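Local coordinates for SidF, inhibitor of growth family, member 3 (Legionella pneumophila subsp. pneumophila, PDB 4FYE), which acts as a phosphoinositide phosphatase of Legionella, classed with the enzymes that remove the 3-phosphate of phosphatidylinositol 3,4,5-trisphosphate, at residues A[85-90]-A[100-105]; A[467-472]-A[597-602]; A[209-214]-A[301-306]; A[653-658]-A[725-730]. The protein carries 1 engineered substitution. All coordinates share one frame; numbering follows the deposited sequence.

Contact 1 (A[85-90]-A[100-105])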
loop_
_atom_site.group_PDB
_atom_site.type_symbol
_atom_site.label_atom_id
_atom_site.label_comp_id
_atom_site.label_asym_id
_atom_site.label_seq_id
_atom_site.Cartn_x
_atom_site.Cartn_y
_atom_site.Cartn_z
ATOM N N ALA A 85 1.986 -14.928 21.938
ATOM C CA ALA A 85 2.597 -13.731 22.519
ATOM C C ALA A 85 2.879 -13.939 24.011
ATOM O O ALA A 85 3.957 -13.606 24.525
ATOM C CB ALA A 85 1.635 -12.552 22.317
ATOM N N ALA A 86 1.892 -14.494 24.714
ATOM C CA ALA A 86 2.048 -14.706 26.102
ATOM C C ALA A 86 3.257 -15.537 26.382
ATOM O O ALA A 86 3.952 -15.264 27.335
ATOM C CB ALA A 86 0.801 -15.326 26.725
ATOM N N LYS A 87 3.514 -16.553 25.560
ATOM C CA LYS A 87 4.522 -17.553 25.928
ATOM C C LYS A 87 5.891 -16.961 25.679
ATOM O O LYS A 87 6.876 -17.211 26.426
ATOM C CB LYS A 87 4.332 -18.836 25.137
ATOM C CG LYS A 87 3.247 -19.713 25.712
ATOM C CD LYS A 87 3.165 -21.046 24.996
ATOM C CE LYS A 87 2.089 -21.865 25.653
ATOM N NZ LYS A 87 2.161 -23.262 25.196
ATOM N N SER A 88 5.930 -16.141 24.636
ATOM C CA SER A 88 7.145 -15.431 24.255
ATOM C C SER A 88 7.545 -14.491 25.402
ATOM O O SER A 88 8.696 -14.504 25.812
ATOM C CB SER A 88 6.942 -14.692 22.938
ATOM O OG SER A 88 8.144 -14.092 22.527
ATOM N N LEU A 89 6.578 -13.758 25.962
ATOM C CA LEU A 89 6.841 -12.844 27.087
ATOM C C LEU A 89 7.303 -13.515 28.347
ATOM O O LEU A 89 8.292 -13.060 28.947
ATOM C CB LEU A 89 5.656 -11.928 27.404
ATOM C CG LEU A 89 5.773 -10.439 27.043
ATOM C CD1 LEU A 89 6.796 -10.152 25.955
ATOM C CD2 LEU A 89 4.437 -9.771 26.746
ATOM N N ILE A 90 6.629 -14.596 28.751
ATOM C CA ILE A 90 7.101 -15.314 29.957
ATOM C C ILE A 90 8.439 -16.035 29.757
ATOM O O ILE A 90 9.158 -16.264 30.724
ATOM C CB ILE A 90 6.030 -16.192 30.689
ATOM C CG1 ILE A 90 5.650 -17.445 29.915
ATOM C CG2 ILE A 90 4.758 -15.387 30.997
ATOM C CD1 ILE A 90 4.138 -17.696 29.967
ATOM N N LEU A 100 4.788 -23.417 34.953
ATOM C CA LEU A 100 3.505 -23.266 35.612
ATOM C C LEU A 100 2.597 -22.315 34.839
ATOM O O LEU A 100 1.399 -22.563 34.670
ATOM C CB LEU A 100 3.680 -22.747 37.046
ATOM C CG LEU A 100 2.380 -22.798 37.868
ATOM C CD1 LEU A 100 2.635 -22.805 39.376
ATOM C CD2 LEU A 100 1.347 -21.720 37.470
ATOM N N ARG A 101 3.184 -21.222 34.379
ATOM C CA ARG A 101 2.418 -20.160 33.799
ATOM C C ARG A 101 2.052 -20.483 32.370
ATOM O O ARG A 101 0.923 -20.228 31.968
ATOM C CB ARG A 101 3.190 -18.851 33.867
ATOM C CG ARG A 101 3.256 -18.209 35.256
ATOM C CD ARG A 101 4.092 -16.942 35.132
ATOM N NE ARG A 101 5.519 -17.238 34.997
ATOM C CZ ARG A 101 6.447 -16.423 34.492
ATOM N NH1 ARG A 101 6.130 -15.236 33.993
ATOM N NH2 ARG A 101 7.710 -16.823 34.461
ATOM N N LYS A 102 2.985 -21.060 31.609
ATOM C CA LYS A 102 2.695 -21.476 30.229
ATOM C C LYS A 102 1.593 -22.521 30.187
ATOM O O LYS A 102 0.599 -22.366 29.437
ATOM C CB LYS A 102 3.933 -22.016 29.547
ATOM C CG LYS A 102 4.940 -20.933 29.242
ATOM C CD LYS A 102 5.889 -21.304 28.126
ATOM C CE LYS A 102 6.836 -22.395 28.579
ATOM N NZ LYS A 102 8.039 -22.130 27.771
ATOM N N ASN A 103 1.739 -23.548 31.035
ATOM C CA ASN A 103 0.714 -24.594 31.164
ATOM C C ASN A 103 -0.631 -24.068 31.612
ATOM O O ASN A 103 -1.663 -24.577 31.176
ATOM C CB ASN A 103 1.164 -25.751 32.073
ATOM C CG ASN A 103 2.345 -26.502 31.494
ATOM O OD1 ASN A 103 2.721 -26.311 30.329
ATOM N ND2 ASN A 103 2.973 -27.333 32.321
ATOM N N ALA A 104 -0.633 -23.065 32.482
ATOM C CA ALA A 104 -1.912 -22.535 32.952
ATOM C C ALA A 104 -2.674 -21.829 31.810
ATOM O O ALA A 104 -3.891 -21.787 31.806
ATOM C CB ALA A 104 -1.698 -21.614 34.150
ATOM N N ILE A 105 -1.926 -21.314 30.841
ATOM C CA ILE A 105 -2.441 -20.448 29.809
ATOM C C ILE A 105 -3.032 -21.373 28.743
ATOM O O ILE A 105 -4.172 -21.183 28.311
ATOM C CB ILE A 105 -1.302 -19.671 29.121
ATOM C CG1 ILE A 105 -0.397 -18.910 30.106
ATOM C CG2 ILE A 105 -1.842 -18.794 28.040
ATOM C CD1 ILE A 105 -0.713 -17.455 30.373
#
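Ala86 faces Ile105 inside an antiparallel helical hairpin, in which helix 71-92 leads into helix 98-119, which runs back alongside it; the short segments lie at 173° with their axes 10.1 Å apart. The touch is loose, with Ala86 CB 4.5 Å from Ile105 CD1, and somewhat doubtful because the Ile105 side chain is modelled too close to the carbonyl of Arg101. Both residues also pack on Val159 of helix 136-163, and Ala86 on Leu170 of helix 167-180 as well, so small and branched apolar groups suit this buried face.

Lys87 comes next, on the partly exposed side of the hairpin. Its extended chain crosses that of Lys102 at about a right angle, methylene against methylene, with Lys87 CG 3.9 Å from Lys102 CD. The two ammonium groups stay apart, Lys87 NZ to Lys102 NZ 6.5 Å, and each pairs with an aspartate of the opposite helix just beyond these segments: Lys87 with Asp106, Lys102 with Asp91. Long aliphatic stems ending in a charge serve well here, since the stems pack on each other while the ends find those aspartates.

Ile90 ends the segment and sits between Lys102 and Arg101. Its chi1 of 71° points CG1 at Lys102, and CD1 beyond it comes within 3.4 Å of Lys102 CG. The Arg101 chain is bent at chi3 (-74°), and its guanidinium makes a salt bridge to Asp93; Ile90 CB lies over one face of that group, toward its rim, and Ile90 CG2 is 3.3 Å from Arg101 NH1.

Contact 2 (A[467-472]-A[597-602]); sequences DKAGAL and QHFYNS
Phe599 holds CG anti to its backbone N (chi1 -176°), and this extends the ring from helix 590-614 to helix 467-476, where Ala469 and Leu472 receive it. The motif is plain helix-helix packing, one aromatic side chain spanning the gap between two backbones. Ala469 CB lies 3.9 Å from Phe599 CE1, and the carbonyl atom Ala469 O is 3.8 Å from Phe599 CZ, approaching the ring obliquely. One turn along, Leu472 CD1 adds a lighter apolar touch at 4.3 Å from Phe599 CE1. A small alanine lets the ring come close to the helix backbone, while a leucine offers a longer reach on the same side; Leu575 of helix 522-583 and Leu463 also touch the ring, which is buried.

Behind Phe599 its helix is tied down by polar groups. His598 uses both ring nitrogens, ND1 toward Glu637 and NE2 toward Asn455, while Asn601 bonds to the backbone of Gly673 and Tyr675. Serine is well suited to a buried helix turn because its hydroxyl can bond back to the chain: Ser602 OG donates to His598 O at 3.0 Å, reaching this carbonyl from the opposite face to Ser602 N.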
loop_
_atom_site.group_PDB
_atom_site.type_symbol
_atom_site.label_atom_id
_atom_site.label_comp_id
_atom_site.label_asym_id
_atom_site.label_seq_id
_atom_site.Cartn_x
_atom_site.Cartn_y
_atom_site.Cartn_z
ATOM N N ASP A 467 -4.876 9.695 -36.084
ATOM C CA ASP A 467 -4.935 11.144 -36.040
ATOM C C ASP A 467 -5.834 11.617 -34.919
ATOM O O ASP A 467 -5.828 12.801 -34.587
ATOM C CB ASP A 467 -5.433 11.690 -37.371
ATOM C CG ASP A 467 -6.360 10.723 -38.073
ATOM O OD1 ASP A 467 -5.829 9.702 -38.567
ATOM O OD2 ASP A 467 -7.599 10.966 -38.121
ATOM N N LYS A 468 -6.608 10.704 -34.328
ATOM C CA LYS A 468 -7.517 11.086 -33.242
ATOM C C LYS A 468 -6.743 11.213 -31.948
ATOM O O LYS A 468 -7.248 11.732 -30.958
ATOM C CB LYS A 468 -8.691 10.107 -33.086
ATOM C CG LYS A 468 -9.744 10.127 -34.199
ATOM C CD LYS A 468 -10.361 11.502 -34.456
ATOM C CE LYS A 468 -10.795 11.651 -35.907
ATOM N NZ LYS A 468 -10.867 13.073 -36.357
ATOM N N ALA A 469 -5.508 10.722 -31.979
ATOM C CA ALA A 469 -4.604 10.797 -30.845
ATOM C C ALA A 469 -3.969 12.172 -30.816
ATOM O O ALA A 469 -3.947 12.835 -29.772
ATOM C CB ALA A 469 -3.537 9.704 -30.916
ATOM N N GLY A 470 -3.469 12.608 -31.967
ATOM C CA GLY A 470 -2.956 13.964 -32.094
ATOM C C GLY A 470 -4.005 14.937 -31.583
ATOM O O GLY A 470 -3.719 15.792 -30.735
ATOM N N ALA A 471 -5.232 14.783 -32.080
ATOM C CA ALA A 471 -6.313 15.683 -31.738
ATOM C C ALA A 471 -6.637 15.669 -30.231
ATOM O O ALA A 471 -7.127 16.654 -29.697
ATOM C CB ALA A 471 -7.536 15.352 -32.565
ATOM N N LEU A 472 -6.339 14.577 -29.539
ATOM C CA LEU A 472 -6.607 14.512 -28.085
ATOM C C LEU A 472 -5.477 15.237 -27.373
ATOM O O LEU A 472 -5.681 16.063 -26.465
ATOM C CB LEU A 472 -6.664 13.057 -27.613
ATOM C CG LEU A 472 -7.622 12.665 -26.481
ATOM C CD1 LEU A 472 -7.085 11.410 -25.822
ATOM C CD2 LEU A 472 -7.919 13.744 -25.432
ATOM N N GLN A 597 -2.832 1.198 -25.759
ATOM C CA GLN A 597 -3.522 1.083 -24.482
ATOM C C GLN A 597 -2.888 2.032 -23.500
ATOM O O GLN A 597 -3.589 2.762 -22.798
ATOM C CB GLN A 597 -3.436 -0.350 -23.962
ATOM C CG GLN A 597 -4.043 -1.383 -24.913
ATOM C CD GLN A 597 -3.701 -2.807 -24.516
ATOM O OE1 GLN A 597 -2.595 -3.076 -24.032
ATOM N NE2 GLN A 597 -4.660 -3.731 -24.691
ATOM N N HIS A 598 -1.558 2.030 -23.463
ATOM C CA HIS A 598 -0.838 2.999 -22.656
ATOM C C HIS A 598 -1.287 4.378 -22.983
ATOM O O HIS A 598 -1.668 5.112 -22.084
ATOM C CB HIS A 598 0.669 2.918 -22.844
ATOM C CG HIS A 598 1.432 4.026 -22.115
ATOM N ND1 HIS A 598 1.483 4.109 -20.756
ATOM C CD2 HIS A 598 2.162 5.120 -22.610
ATOM C CE1 HIS A 598 2.221 5.190 -20.409
ATOM N NE2 HIS A 598 2.625 5.812 -21.543
ATOM N N PHE A 599 -1.266 4.760 -24.254
ATOM C CA PHE A 599 -1.657 6.144 -24.598
ATOM C C PHE A 599 -3.083 6.491 -24.145
ATOM O O PHE A 599 -3.344 7.511 -23.483
ATOM C CB PHE A 599 -1.520 6.421 -26.110
ATOM C CG PHE A 599 -1.821 7.850 -26.495
ATOM C CD1 PHE A 599 -3.132 8.276 -26.698
ATOM C CD2 PHE A 599 -0.794 8.776 -26.665
ATOM C CE1 PHE A 599 -3.420 9.587 -27.067
ATOM C CE2 PHE A 599 -1.073 10.093 -27.031
ATOM C CZ PHE A 599 -2.386 10.497 -27.227
ATOM N N TYR A 600 -4.013 5.645 -24.537
ATOM C CA TYR A 600 -5.392 5.873 -24.220
ATOM C C TYR A 600 -5.706 5.825 -22.713
ATOM O O TYR A 600 -6.564 6.568 -22.217
ATOM C CB TYR A 600 -6.216 4.809 -24.899
ATOM C CG TYR A 600 -7.641 4.980 -24.581
ATOM C CD1 TYR A 600 -8.198 4.414 -23.418
ATOM C CD2 TYR A 600 -8.440 5.782 -25.388
ATOM C CE1 TYR A 600 -9.535 4.615 -23.109
ATOM C CE2 TYR A 600 -9.772 5.998 -25.095
ATOM C CZ TYR A 600 -10.315 5.409 -23.963
ATOM O OH TYR A 600 -11.638 5.641 -23.700
ATOM N N ASN A 601 -5.066 4.915 -21.990
ATOM C CA ASN A 601 -5.428 4.757 -20.597
ATOM C C ASN A 601 -4.943 5.930 -19.761
ATOM O O ASN A 601 -5.693 6.426 -18.929
ATOM C CB ASN A 601 -5.021 3.373 -20.056
ATOM C CG ASN A 601 -6.022 2.293 -20.448
ATOM O OD1 ASN A 601 -7.244 2.555 -20.639
ATOM N ND2 ASN A 601 -5.536 1.075 -20.569
ATOM N N SER A 602 -3.707 6.372 -20.028
ATOM C CA SER A 602 -3.146 7.616 -19.547
ATOM C C SER A 602 -4.127 8.734 -19.734
ATOM O O SER A 602 -4.474 9.407 -18.777
ATOM C CB SER A 602 -1.923 7.962 -20.370
ATOM O OG SER A 602 -0.822 7.140 -20.040
#

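Contact 3 (A[209-214]-A[301-306])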
loop_
_atom_site.group_PDB
_atom_site.type_symbol
_atom_site.label_atom_id
_atom_site.label_comp_id
_atom_site.label_asym_id
_atom_site.label_seq_id
_atom_site.Cartn_x
_atom_site.Cartn_y
_atom_site.Cartn_z
ATOM N N ARG A 209 13.455 -3.822 4.232
ATOM C CA ARG A 209 14.668 -4.274 4.802
ATOM C C ARG A 209 15.300 -3.012 5.379
ATOM O O ARG A 209 15.147 -1.924 4.841
ATOM C CB ARG A 209 15.500 -4.900 3.687
ATOM C CG ARG A 209 16.919 -5.225 4.040
ATOM C CD ARG A 209 17.623 -5.867 2.872
ATOM N NE ARG A 209 18.665 -6.781 3.331
ATOM C CZ ARG A 209 18.484 -8.088 3.521
ATOM N NH1 ARG A 209 17.288 -8.642 3.296
ATOM N NH2 ARG A 209 19.506 -8.842 3.932
ATOM N N TYR A 210 15.977 -3.134 6.512
ATOM C CA TYR A 210 16.537 -1.954 7.169
ATOM C C TYR A 210 17.666 -1.295 6.375
ATOM O O TYR A 210 18.509 -1.986 5.803
ATOM C CB TYR A 210 17.071 -2.352 8.531
ATOM C CG TYR A 210 16.018 -2.635 9.548
ATOM C CD1 TYR A 210 14.993 -1.728 9.787
ATOM C CD2 TYR A 210 16.068 -3.795 10.325
ATOM C CE1 TYR A 210 14.024 -1.980 10.763
ATOM C CE2 TYR A 210 15.110 -4.064 11.310
ATOM C CZ TYR A 210 14.100 -3.154 11.538
ATOM O OH TYR A 210 13.146 -3.422 12.499
ATOM N N THR A 211 17.722 0.031 6.363
ATOM C CA THR A 211 18.906 0.698 5.789
ATOM C C THR A 211 20.102 0.593 6.735
ATOM O O THR A 211 19.937 0.308 7.917
ATOM C CB THR A 211 18.699 2.184 5.554
ATOM O OG1 THR A 211 18.361 2.799 6.784
ATOM C CG2 THR A 211 17.594 2.459 4.540
ATOM N N LYS A 212 21.307 0.823 6.240
ATOM C CA LYS A 212 22.428 0.680 7.125
ATOM C C LYS A 212 22.328 1.697 8.255
ATOM O O LYS A 212 22.605 1.378 9.396
ATOM C CB LYS A 212 23.779 0.734 6.388
ATOM C CG LYS A 212 23.904 -0.417 5.416
ATOM C CD LYS A 212 25.288 -1.013 5.369
ATOM C CE LYS A 212 25.467 -1.926 4.162
ATOM N NZ LYS A 212 26.905 -1.945 3.682
ATOM N N ARG A 213 21.947 2.921 7.923
ATOM C CA ARG A 213 21.747 3.933 8.934
ATOM C C ARG A 213 20.803 3.444 10.040
ATOM O O ARG A 213 21.134 3.536 11.209
ATOM C CB ARG A 213 21.180 5.189 8.305
ATOM C CG ARG A 213 21.138 6.380 9.232
ATOM C CD ARG A 213 20.097 7.341 8.727
ATOM N NE ARG A 213 20.503 7.856 7.438
ATOM C CZ ARG A 213 21.388 8.835 7.282
ATOM N NH1 ARG A 213 21.951 9.400 8.347
ATOM N NH2 ARG A 213 21.700 9.254 6.064
ATOM N N GLN A 214 19.641 2.918 9.687
ATOM C CA GLN A 214 18.751 2.329 10.700
ATOM C C GLN A 214 19.471 1.212 11.477
ATOM O O GLN A 214 19.386 1.119 12.691
ATOM C CB GLN A 214 17.477 1.765 10.055
ATOM C CG GLN A 214 16.453 2.795 9.613
ATOM C CD GLN A 214 15.442 2.207 8.636
ATOM O OE1 GLN A 214 15.765 1.269 7.899
ATOM N NE2 GLN A 214 14.237 2.800 8.574
ATOM N N VAL A 301 12.224 3.702 2.471
ATOM C CA VAL A 301 11.322 3.684 1.334
ATOM C C VAL A 301 12.067 3.856 -0.000
ATOM O O VAL A 301 11.656 3.271 -0.991
ATOM C CB VAL A 301 10.206 4.772 1.488
ATOM C CG1 VAL A 301 9.417 5.047 0.181
ATOM C CG2 VAL A 301 9.306 4.390 2.620
ATOM N N ILE A 302 13.114 4.680 -0.041
ATOM C CA ILE A 302 13.886 4.850 -1.287
ATOM C C ILE A 302 14.608 3.565 -1.581
ATOM O O ILE A 302 14.648 3.091 -2.702
ATOM C CB ILE A 302 14.873 6.005 -1.226
ATOM C CG1 ILE A 302 14.111 7.271 -0.853
ATOM C CG2 ILE A 302 15.657 6.131 -2.548
ATOM C CD1 ILE A 302 14.760 8.541 -1.302
ATOM N N GLN A 303 15.142 2.961 -0.551
ATOM C CA GLN A 303 15.824 1.735 -0.737
ATOM C C GLN A 303 14.889 0.639 -1.291
ATOM O O GLN A 303 15.270 -0.112 -2.208
ATOM C CB GLN A 303 16.437 1.301 0.582
ATOM C CG GLN A 303 17.267 0.047 0.440
ATOM C CD GLN A 303 18.037 -0.260 1.680
ATOM O OE1 GLN A 303 17.570 -1.052 2.498
ATOM N NE2 GLN A 303 19.195 0.383 1.855
ATOM N N THR A 304 13.667 0.577 -0.789
ATOM C CA THR A 304 12.706 -0.446 -1.223
ATOM C C THR A 304 12.237 -0.128 -2.661
ATOM O O THR A 304 12.076 -1.050 -3.437
ATOM C CB THR A 304 11.543 -0.506 -0.219
ATOM O OG1 THR A 304 12.096 -0.707 1.078
ATOM C CG2 THR A 304 10.494 -1.643 -0.505
ATOM N N LEU A 305 12.061 1.140 -3.060
ATOM C CA LEU A 305 11.661 1.315 -4.435
ATOM C C LEU A 305 12.757 0.924 -5.417
ATOM O O LEU A 305 12.498 0.342 -6.484
ATOM C CB LEU A 305 11.237 2.722 -4.680
ATOM C CG LEU A 305 10.079 3.343 -3.891
ATOM C CD1 LEU A 305 9.302 4.226 -4.809
ATOM C CD2 LEU A 305 9.082 2.463 -3.175
ATOM N N ALA A 306 14.013 1.163 -5.057
ATOM C CA ALA A 306 15.120 0.821 -5.964
ATOM C C ALA A 306 15.213 -0.679 -6.143
ATOM O O ALA A 306 15.497 -1.144 -7.231
ATOM C CB ALA A 306 16.432 1.362 -5.433
#
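One extended side chain, that of Gln303, makes every close approach across this contact, laying its amide against three successive residues. The carbonyls of Arg209 and Tyr210 lie beside the amide, whose oxygen and nitrogen are probably interchanged in the model, and Thr211 CG2 packs against it, 4.0 Å from Gln303 CD. Chi1 near 180° and a straight chain beyond carry the Gln303 amide away from helix 284-311; a glutamine is long enough to bring a polar amide up to the two carbonyls. Gln303 also touches Ile394 and Thr395 of strand 391-399.

A capping box closes the start of helix 212-216. Thr211, the N-cap, accepts from Gln214 N at its OG1 (3.2 Å), and Gln214 OE1 in turn accepts from Thr211 N at 2.8 Å, in a nearly straight bond (162°) with the donor nitrogen tilted 18° from the carbonyl plane. Threonine fits because its hydroxyl faces the helix while its methyl turns to Gln303. The other amide atom, Gln214 NE2, bonds to Glu300, and Arg213 makes a salt bridge to Glu299, both glutamates belonging to helix 284-311.

Contact 4 (A[653-658]-A[725-730])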
loop_
_atom_site.group_PDB
_atom_site.type_symbol
_atom_site.label_atom_id
_atom_site.label_comp_id
_atom_site.label_asym_id
_atom_site.label_seq_id
_atom_site.Cartn_x
_atom_site.Cartn_y
_atom_site.Cartn_z
ATOM N N GLY A 653 -6.589 2.202 3.730
ATOM C CA GLY A 653 -5.599 1.923 2.657
ATOM C C GLY A 653 -5.877 0.639 1.921
ATOM O O GLY A 653 -5.737 0.565 0.685
ATOM N N GLN A 654 -6.289 -0.389 2.653
ATOM C CA GLN A 654 -6.737 -1.643 2.020
ATOM C C GLN A 654 -7.914 -1.459 1.054
ATOM O O GLN A 654 -8.004 -2.156 0.011
ATOM C CB GLN A 654 -7.227 -2.664 3.084
ATOM C CG GLN A 654 -6.111 -3.271 3.902
ATOM C CD GLN A 654 -4.978 -3.681 2.992
ATOM O OE1 GLN A 654 -5.095 -4.615 2.221
ATOM N NE2 GLN A 654 -3.893 -2.937 3.043
ATOM N N ARG A 655 -8.850 -0.599 1.428
ATOM C CA ARG A 655 -9.977 -0.367 0.567
ATOM C C ARG A 655 -9.556 0.422 -0.704
ATOM O O ARG A 655 -10.088 0.192 -1.791
ATOM C CB ARG A 655 -11.118 0.388 1.256
ATOM C CG ARG A 655 -11.699 -0.060 2.598
ATOM C CD ARG A 655 -12.134 -1.510 2.957
ATOM N NE ARG A 655 -12.973 -2.211 2.071
ATOM C CZ ARG A 655 -14.074 -2.937 2.366
ATOM N NH1 ARG A 655 -14.582 -3.061 3.570
ATOM N NH2 ARG A 655 -14.700 -3.581 1.368
ATOM N N LEU A 656 -8.608 1.356 -0.575
ATOM C CA LEU A 656 -8.091 1.978 -1.741
ATOM C C LEU A 656 -7.369 0.878 -2.582
ATOM O O LEU A 656 -7.574 0.820 -3.817
ATOM C CB LEU A 656 -7.152 3.126 -1.359
ATOM C CG LEU A 656 -6.560 3.796 -2.587
ATOM C CD1 LEU A 656 -7.558 4.553 -3.533
ATOM C CD2 LEU A 656 -5.465 4.671 -2.062
ATOM N N ALA A 657 -6.559 0.007 -1.947
ATOM C CA ALA A 657 -5.873 -1.056 -2.733
ATOM C C ALA A 657 -6.885 -1.945 -3.478
ATOM O O ALA A 657 -6.629 -2.377 -4.630
ATOM C CB ALA A 657 -4.924 -1.894 -1.860
ATOM N N GLN A 658 -8.063 -2.155 -2.867
ATOM C CA GLN A 658 -9.121 -2.974 -3.460
ATOM C C GLN A 658 -9.677 -2.292 -4.712
ATOM O O GLN A 658 -9.948 -2.936 -5.722
ATOM C CB GLN A 658 -10.291 -3.154 -2.453
ATOM C CG GLN A 658 -11.605 -3.664 -3.092
ATOM C CD GLN A 658 -12.829 -3.931 -2.116
ATOM O OE1 GLN A 658 -13.951 -4.247 -2.591
ATOM N NE2 GLN A 658 -12.648 -3.785 -0.821
ATOM N N ALA A 725 -23.249 1.413 -1.912
ATOM C CA ALA A 725 -23.184 1.008 -3.286
ATOM C C ALA A 725 -21.753 0.968 -3.851
ATOM O O ALA A 725 -21.542 0.407 -4.946
ATOM C CB ALA A 725 -24.080 1.926 -4.073
ATOM N N ASN A 726 -20.794 1.533 -3.091
ATOM C CA ASN A 726 -19.341 1.432 -3.379
ATOM C C ASN A 726 -18.669 0.091 -3.182
ATOM O O ASN A 726 -17.564 -0.079 -3.719
ATOM C CB ASN A 726 -18.520 2.467 -2.610
ATOM C CG ASN A 726 -18.768 3.894 -3.106
ATOM O OD1 ASN A 726 -19.159 4.075 -4.250
ATOM N ND2 ASN A 726 -18.533 4.910 -2.238
ATOM N N PHE A 727 -19.300 -0.850 -2.439
ATOM C CA PHE A 727 -18.661 -2.119 -2.159
ATOM C C PHE A 727 -19.632 -3.303 -2.177
ATOM O O PHE A 727 -20.777 -3.211 -1.711
ATOM C CB PHE A 727 -17.954 -2.019 -0.804
ATOM C CG PHE A 727 -16.799 -1.045 -0.801
ATOM C CD1 PHE A 727 -15.560 -1.422 -1.254
ATOM C CD2 PHE A 727 -16.966 0.259 -0.316
ATOM C CE1 PHE A 727 -14.504 -0.505 -1.254
ATOM C CE2 PHE A 727 -15.923 1.153 -0.283
ATOM C CZ PHE A 727 -14.690 0.774 -0.786
ATOM N N ALA A 728 -19.167 -4.415 -2.721
ATOM C CA ALA A 728 -19.903 -5.668 -2.738
ATOM C C ALA A 728 -20.226 -6.124 -1.321
ATOM O O ALA A 728 -21.318 -6.633 -1.046
ATOM C CB ALA A 728 -19.102 -6.721 -3.446
ATOM N N ASP A 729 -19.315 -5.907 -0.389
ATOM C CA ASP A 729 -19.499 -6.484 0.954
ATOM C C ASP A 729 -20.160 -5.462 1.947
ATOM O O ASP A 729 -20.286 -4.281 1.684
ATOM C CB ASP A 729 -18.180 -6.940 1.523
ATOM C CG ASP A 729 -17.354 -5.775 1.984
ATOM O OD1 ASP A 729 -16.859 -5.073 1.080
ATOM O OD2 ASP A 729 -17.286 -5.479 3.217
ATOM N N ASN A 730 -20.569 -5.933 3.107
ATOM C CA ASN A 730 -21.364 -5.128 3.965
ATOM C C ASN A 730 -20.583 -4.710 5.258
ATOM O O ASN A 730 -21.205 -4.300 6.232
ATOM C CB ASN A 730 -22.575 -5.941 4.325
ATOM C CG ASN A 730 -22.247 -7.257 5.127
ATOM O OD1 ASN A 730 -21.138 -7.482 5.583
ATOM N ND2 ASN A 730 -23.262 -8.093 5.333
#
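Helix segment 653-658 faces the loop 725-730 where the chain leaves a short 3-10 turn, and the backbones stay well separated, the nearest alpha carbons being Arg655 CA and Phe727 CA at 9.3 Å. Side chains therefore make the contact. Arg655 bends at chi2 (-48°) and again at chi3, which folds the guanidinium back over Phe727 and turns its edge to Asp729. Arg655 NH2 donates to Asp729 OD1 at 2.6 Å, a salt bridge made on the syn side of the oxygen; the guanidinium and carboxylate planes are only 21° apart, so the two flat groups are nearly coplanar. The same arginine makes a cation-pi interaction: Arg655 CZ sits 4.5 Å from the centroid of the Phe727 ring, 23° off its normal.

Gln658, one turn along the helix, approaches the edge of that ring, its CD 3.8 Å from Phe727 CD1. The ring thus has a cation over one face and an amide at its rim. Asp729 OD2 accepts from Gly731 N, which fixes the carboxylate, while Asn726 O accepts from Lys659 and ties the loop to the helix a second time. Helix 652-668 follows strand 641-645 after a short loop, the position of the phosphate-binding loop in cysteine-based phosphatases.

All four touching residues are buried, and the arginine charge is paired with a carboxylate and further stabilised by the electron-rich face of the phenylalanine, which probably lowers the cost of keeping an ion pair inside the protein.

In the fold
Along the chain contact 1 comes first, contact 3 second, contact 2 third and contact 4 last; none encloses another. No two of them touch. Contacts 1 and 2 are farthest apart, their centres 63 Å from each other on opposite sides of the chain's centre, and both are helix against helix. Contacts 3 and 4 lie nearer the middle, their centres 30 Å apart, also across the centre, and each sets a loop or turn against a helix. They adjoin one four-stranded sheet: helix 284-311 packs on strands 353-360 and 391-399, helix 652-668 on strand 641-645. Outlying helical packing thus frames a mixed alpha-beta core in a single chain.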